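Local coordinates for leucine-rich repeat protein TpLRR (Treponema pallidum, PDB 6MLX) that is of unknown function but, as a secreted, probably periplasmic leucine-rich repeat protein, may serve as a scaffold for binding other molecules, at residues H96-K101 with Q119-S124; S142-D147 with D165-G170. All blocks are in the same frame, centred on the assembly; numbering follows the deposited sequence.

Interaction 1 of 2, residues H96-K101 with Q119-S124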
loop_
_atom_site.group_PDB
_atom_site.type_symbol
_atom_site.label_atom_id
_atom_site.label_comp_id
_atom_site.label_asym_id
_atom_site.label_seq_id
_atom_site.Cartn_x
_atom_site.Cartn_y
_atom_site.Cartn_z
ATOM N N HIS A 96 1.849 -3.030 -7.954
ATOM C CA HIS A 96 0.846 -4.010 -7.570
ATOM C C HIS A 96 1.431 -5.098 -6.660
ATOM O O HIS A 96 2.611 -5.459 -6.745
ATOM C CB HIS A 96 0.179 -4.602 -8.818
ATOM C CG HIS A 96 1.090 -5.399 -9.697
ATOM N ND1 HIS A 96 1.271 -6.758 -9.541
ATOM C CD2 HIS A 96 1.832 -5.041 -10.774
ATOM C CE1 HIS A 96 2.103 -7.197 -10.467
ATOM N NE2 HIS A 96 2.459 -6.177 -11.232
ATOM N N HIS A 97 0.600 -5.560 -5.730
ATOM C CA HIS A 97 0.910 -6.615 -4.764
ATOM C C HIS A 97 2.054 -6.258 -3.826
ATOM O O HIS A 97 2.584 -7.144 -3.153
ATOM C CB HIS A 97 1.233 -7.952 -5.467
ATOM C CG HIS A 97 0.080 -8.537 -6.223
ATOM N ND1 HIS A 97 -0.199 -8.198 -7.526
ATOM C CD2 HIS A 97 -0.871 -9.432 -5.854
ATOM C CE1 HIS A 97 -1.273 -8.855 -7.930
ATOM N NE2 HIS A 97 -1.698 -9.613 -6.934
ATOM N N ALA A 98 2.453 -4.985 -3.755
ATOM C CA ALA A 98 3.684 -4.643 -3.047
ATOM C C ALA A 98 3.677 -5.119 -1.597
ATOM O O ALA A 98 4.735 -5.461 -1.060
ATOM C CB ALA A 98 3.933 -3.140 -3.090
ATOM N N PHE A 99 2.509 -5.157 -0.949
ATOM C CA PHE A 99 2.404 -5.621 0.433
ATOM C C PHE A 99 1.440 -6.790 0.549
ATOM O O PHE A 99 0.811 -6.997 1.591
ATOM C CB PHE A 99 1.990 -4.482 1.361
ATOM C CG PHE A 99 3.005 -3.386 1.438
ATOM C CD1 PHE A 99 4.117 -3.516 2.258
ATOM C CD2 PHE A 99 2.865 -2.237 0.670
ATOM C CE1 PHE A 99 5.068 -2.519 2.334
ATOM C CE2 PHE A 99 3.812 -1.221 0.739
ATOM C CZ PHE A 99 4.923 -1.369 1.574
ATOM N N HIS A 100 1.320 -7.562 -0.524
ATOM C CA HIS A 100 0.473 -8.743 -0.511
ATOM C C HIS A 100 0.885 -9.675 0.629
ATOM O O HIS A 100 2.074 -9.932 0.842
ATOM C CB HIS A 100 0.558 -9.432 -1.884
ATOM C CG HIS A 100 -0.134 -10.758 -1.954
ATOM N ND1 HIS A 100 -1.507 -10.887 -1.998
ATOM C CD2 HIS A 100 0.363 -12.017 -1.992
ATOM C CE1 HIS A 100 -1.824 -12.169 -2.052
ATOM N NE2 HIS A 100 -0.706 -12.874 -2.056
ATOM N N LYS A 101 -0.110 -10.128 1.401
ATOM C CA LYS A 101 0.086 -11.068 2.512
ATOM C C LYS A 101 1.008 -10.525 3.603
ATOM O O LYS A 101 1.699 -11.298 4.278
ATOM C CB LYS A 101 0.625 -12.422 2.032
ATOM C CG LYS A 101 -0.368 -13.289 1.294
ATOM C CD LYS A 101 0.316 -14.574 0.832
ATOM C CE LYS A 101 -0.429 -15.792 1.350
ATOM N NZ LYS A 101 -1.722 -15.905 0.594
ATOM N N GLN A 119 -2.845 -2.306 -8.265
ATOM C CA GLN A 119 -3.797 -3.362 -7.923
ATOM C C GLN A 119 -3.285 -4.217 -6.767
ATOM O O GLN A 119 -2.087 -4.495 -6.663
ATOM C CB GLN A 119 -4.060 -4.271 -9.135
ATOM C CG GLN A 119 -4.638 -3.583 -10.341
ATOM C CD GLN A 119 -4.963 -4.545 -11.484
ATOM O OE1 GLN A 119 -5.873 -4.286 -12.279
ATOM N NE2 GLN A 119 -4.217 -5.652 -11.577
ATOM N N ASP A 120 -4.211 -4.640 -5.898
ATOM C CA ASP A 120 -3.959 -5.669 -4.879
ATOM C C ASP A 120 -2.783 -5.333 -3.958
ATOM O O ASP A 120 -2.134 -6.234 -3.415
ATOM C CB ASP A 120 -3.742 -7.046 -5.526
ATOM C CG ASP A 120 -4.968 -7.521 -6.302
ATOM O OD1 ASP A 120 -5.924 -7.996 -5.675
ATOM O OD2 ASP A 120 -5.000 -7.387 -7.538
ATOM N N VAL A 121 -2.506 -4.041 -3.743
ATOM C CA VAL A 121 -1.285 -3.670 -3.030
ATOM C C VAL A 121 -1.332 -4.163 -1.591
ATOM O O VAL A 121 -0.336 -4.674 -1.064
ATOM C CB VAL A 121 -1.046 -2.151 -3.104
ATOM C CG1 VAL A 121 -0.093 -1.710 -1.990
ATOM C CG2 VAL A 121 -0.465 -1.776 -4.473
ATOM N N PHE A 122 -2.482 -4.030 -0.935
ATOM C CA PHE A 122 -2.638 -4.495 0.437
ATOM C C PHE A 122 -3.535 -5.722 0.506
ATOM O O PHE A 122 -4.171 -5.978 1.528
ATOM C CB PHE A 122 -3.147 -3.362 1.326
ATOM C CG PHE A 122 -2.213 -2.183 1.356
ATOM C CD1 PHE A 122 -1.046 -2.227 2.115
ATOM C CD2 PHE A 122 -2.462 -1.059 0.576
ATOM C CE1 PHE A 122 -0.160 -1.155 2.118
ATOM C CE2 PHE A 122 -1.593 0.014 0.584
ATOM C CZ PHE A 122 -0.430 -0.036 1.342
ATOM N N SER A 123 -3.583 -6.484 -0.586
ATOM C CA SER A 123 -4.316 -7.745 -0.618
ATOM C C SER A 123 -3.869 -8.647 0.527
ATOM O O SER A 123 -2.672 -8.841 0.747
ATOM C CB SER A 123 -4.090 -8.442 -1.969
ATOM O OG SER A 123 -4.799 -9.677 -2.026
ATOM N N SER A 124 -4.840 -9.164 1.280
ATOM C CA SER A 124 -4.586 -10.076 2.407
ATOM C C SER A 124 -3.724 -9.450 3.500
ATOM O O SER A 124 -3.015 -10.155 4.222
ATOM C CB SER A 124 -3.951 -11.391 1.936
ATOM O OG SER A 124 -4.892 -12.171 1.224
#

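Interaction 2 of 2, residues S142-D147 with D165-G170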
loop_
_atom_site.group_PDB
_atom_site.type_symbol
_atom_site.label_atom_id
_atom_site.label_comp_id
_atom_site.label_asym_id
_atom_site.label_seq_id
_atom_site.Cartn_x
_atom_site.Cartn_y
_atom_site.Cartn_z
ATOM N N SER A 142 -7.522 -1.878 -8.694
ATOM C CA SER A 142 -8.532 -2.832 -8.267
ATOM C C SER A 142 -7.982 -3.743 -7.170
ATOM O O SER A 142 -6.785 -4.032 -7.110
ATOM C CB SER A 142 -9.014 -3.648 -9.469
ATOM O OG SER A 142 -7.974 -4.458 -9.950
ATOM N N GLY A 143 -8.872 -4.159 -6.265
ATOM C CA GLY A 143 -8.492 -5.040 -5.176
ATOM C C GLY A 143 -7.457 -4.498 -4.206
ATOM O O GLY A 143 -6.845 -5.283 -3.469
ATOM N N ALA A 144 -7.250 -3.175 -4.174
ATOM C CA ALA A 144 -6.160 -2.609 -3.385
ATOM C C ALA A 144 -6.247 -3.008 -1.915
ATOM O O ALA A 144 -5.215 -3.188 -1.266
ATOM C CB ALA A 144 -6.141 -1.088 -3.515
ATOM N N PHE A 145 -7.455 -3.157 -1.379
ATOM C CA PHE A 145 -7.633 -3.601 -0.002
ATOM C C PHE A 145 -8.416 -4.911 0.071
ATOM O O PHE A 145 -9.158 -5.152 1.027
ATOM C CB PHE A 145 -8.293 -2.497 0.819
ATOM C CG PHE A 145 -7.510 -1.228 0.809
ATOM C CD1 PHE A 145 -6.402 -1.082 1.637
ATOM C CD2 PHE A 145 -7.840 -0.199 -0.067
ATOM C CE1 PHE A 145 -5.653 0.086 1.620
ATOM C CE2 PHE A 145 -7.094 0.971 -0.095
ATOM C CZ PHE A 145 -6.002 1.111 0.750
ATOM N N ARG A 146 -8.234 -5.769 -0.938
ATOM C CA ARG A 146 -8.884 -7.077 -0.963
ATOM C C ARG A 146 -8.500 -7.888 0.270
ATOM O O ARG A 146 -7.328 -7.959 0.639
ATOM C CB ARG A 146 -8.475 -7.826 -2.238
ATOM C CG ARG A 146 -9.150 -9.186 -2.442
ATOM C CD ARG A 146 -8.527 -9.944 -3.645
ATOM N NE ARG A 146 -8.358 -9.093 -4.825
ATOM C CZ ARG A 146 -9.365 -8.698 -5.606
ATOM N NH1 ARG A 146 -10.603 -9.069 -5.321
ATOM N NH2 ARG A 146 -9.141 -7.926 -6.667
ATOM N N ASP A 147 -9.501 -8.470 0.928
ATOM C CA ASP A 147 -9.282 -9.374 2.060
ATOM C C ASP A 147 -8.519 -8.719 3.209
ATOM O O ASP A 147 -7.763 -9.392 3.921
ATOM C CB ASP A 147 -8.541 -10.638 1.625
ATOM C CG ASP A 147 -9.227 -11.334 0.510
ATOM O OD1 ASP A 147 -10.462 -11.469 0.576
ATOM O OD2 ASP A 147 -8.536 -11.717 -0.445
ATOM N N ASP A 165 -12.528 -2.047 -9.304
ATOM C CA ASP A 165 -13.082 -3.383 -9.124
ATOM C C ASP A 165 -12.591 -4.022 -7.829
ATOM O O ASP A 165 -11.392 -4.043 -7.546
ATOM C CB ASP A 165 -12.692 -4.284 -10.302
ATOM C CG ASP A 165 -13.376 -3.901 -11.618
ATOM O OD1 ASP A 165 -14.252 -3.010 -11.664
ATOM O OD2 ASP A 165 -13.032 -4.542 -12.623
ATOM N N GLY A 166 -13.530 -4.556 -7.055
ATOM C CA GLY A 166 -13.206 -5.302 -5.851
ATOM C C GLY A 166 -12.328 -4.566 -4.856
ATOM O O GLY A 166 -11.599 -5.201 -4.088
ATOM N N LEU A 167 -12.390 -3.227 -4.861
ATOM C CA LEU A 167 -11.483 -2.432 -4.031
ATOM C C LEU A 167 -11.527 -2.875 -2.568
ATOM O O LEU A 167 -10.486 -3.068 -1.943
ATOM C CB LEU A 167 -11.813 -0.942 -4.157
ATOM C CG LEU A 167 -10.961 0.025 -3.327
ATOM C CD1 LEU A 167 -9.497 -0.083 -3.714
ATOM C CD2 LEU A 167 -11.451 1.436 -3.508
ATOM N N PHE A 168 -12.725 -3.072 -2.019
ATOM C CA PHE A 168 -12.891 -3.482 -0.624
ATOM C C PHE A 168 -13.487 -4.886 -0.496
ATOM O O PHE A 168 -14.149 -5.202 0.499
ATOM C CB PHE A 168 -13.753 -2.469 0.134
ATOM C CG PHE A 168 -13.183 -1.079 0.147
ATOM C CD1 PHE A 168 -12.003 -0.803 0.838
ATOM C CD2 PHE A 168 -13.821 -0.048 -0.530
ATOM C CE1 PHE A 168 -11.479 0.479 0.856
ATOM C CE2 PHE A 168 -13.295 1.244 -0.521
ATOM C CZ PHE A 168 -12.118 1.499 0.163
ATOM N N GLU A 169 -13.263 -5.739 -1.494
ATOM C CA GLU A 169 -13.777 -7.100 -1.446
ATOM C C GLU A 169 -13.208 -7.861 -0.251
ATOM O O GLU A 169 -11.994 -7.897 -0.032
ATOM C CB GLU A 169 -13.446 -7.824 -2.755
ATOM C CG GLU A 169 -13.949 -9.246 -2.812
ATOM C CD GLU A 169 -13.532 -9.946 -4.091
ATOM O OE1 GLU A 169 -13.751 -9.402 -5.198
ATOM O OE2 GLU A 169 -12.921 -11.024 -3.975
ATOM N N GLY A 170 -14.097 -8.469 0.528
ATOM C CA GLY A 170 -13.675 -9.228 1.685
ATOM C C GLY A 170 -13.325 -8.408 2.907
ATOM O O GLY A 170 -12.741 -8.955 3.846
#

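Interaction 1 of 2, residues H96-K101 with Q119-S124
With CG of both Phe99 and Phe122 anti to the carbonyl carbon (chi1 -64° and -60°), the two benzyl groups leave equivalent turns in the same direction and lie side by side. Their planes are 2° apart but slid along each other, so that the rings barely overlap and Phe99 CD2 meets Phe122 CE1 at 3.5 Å. Val121 CG1 reaches the edge of the Phe99 ring and fills in beside this pair; a flat ring and a compact beta-branched residue suit a buried position where neighbouring coils must pack at close spacing. On the outer side, His97 takes the same first torsion, which lays its imidazole over Asp120. CB of Asp120 sits over one ring face, 3.8 Å from the centroid, in a CH-pi contact, while the carboxylate turns its OD1 to Arg146. His97 ND1 also shares a 2.9 Å hydrogen bond with His96 ND1, nearly straight, which restrains the rotation of both rings; either nitrogen could be the donor. His100 brings its ring edge to the Ser123 side chain.

The backbones are joined by three hydrogen bonds, from His97 N to Gln119 O, from Phe99 N to Val121 O (2.9 Å) and from Lys101 N to Ser123 O. Between them, each segment folds into a type I turn, His97-His100 closed by His100 N to His97 O and Asp120-Ser123 by Ser123 N to Asp120 O. Near-identical turns stacked coil on coil, with Phe99 and Phe122 in one inward row, fit the leucine-rich repeat solenoid, here of the BspA type.

Interaction 2 of 2, residues S142-D147 with D165-G170
Arg146 leans across to Glu169, and its course can be followed outward from the backbone. CB lies 4.2 Å from Glu169 O, and CG, set anti to the backbone N (chi1 -176°), runs past the same carbonyl at 3.9 Å. Beyond CD the chain bends at chi3, which brings the guanidinium back across its own turn, beside Gly143, with NH1 on the side of Glu169. NE makes a salt bridge with Asp120 OD1 of the preceding coil, its strongest partner, whereas NH1 forms one with Glu169 OE1 at 3.2 Å. NH2 lies close against Gly143, where the missing side chain makes room for it. The carboxylate meets the guanidinium at its edge, the two planes standing 72° apart, and Gly166 O lies over one guanidinium face. A long, forked cation suits this place because it can serve acidic groups on two coils at once.

Beneath it, the backbones repeat the ladder of a BspA-type leucine-rich repeat solenoid: Gly143 N to Asp165 O, Phe145 N to Leu167 O and Asp147 N to Glu169 O (2.7 Å), the last almost straight. Gly143 and Gly166 open type I turns with positive phi, a conformation that favours glycine. On the inward side, Leu167 brings CD1 to Ala144 CB at 3.5 Å, the small methyl of alanine accommodating the branched neighbour. The same CD1 touches Phe145 CD2, which in turn meets Phe168 CE1 at 3.8 Å. These two rings are near parallel yet slid apart, and Leu167 CG lies over the centre of the Phe168 ring.

Interactions 1 and 2 follow one another along the solenoid, with centres about 10 Å apart, and segments 119-124 and 142-147 lie directly against each other, making four successive coils. Three kinds of contact join them. Arg146 NE meets Asp120 OD1 in a 2.8 Å salt bridge, linking the aspartate whose CB lies against the His97 ring to the guanidinium that also reaches Glu169. Ser124 N lies 2.8 Å from Arg146 O, a probable hydrogen bond that continues the backbone ladder. Inside, Phe122 CD2 packs on Phe145 CE1 at 3.5 Å, joining the two pairs of phenylalanines into one row. The outer face differs: histidines mark interaction 1, a charged pair interaction 2.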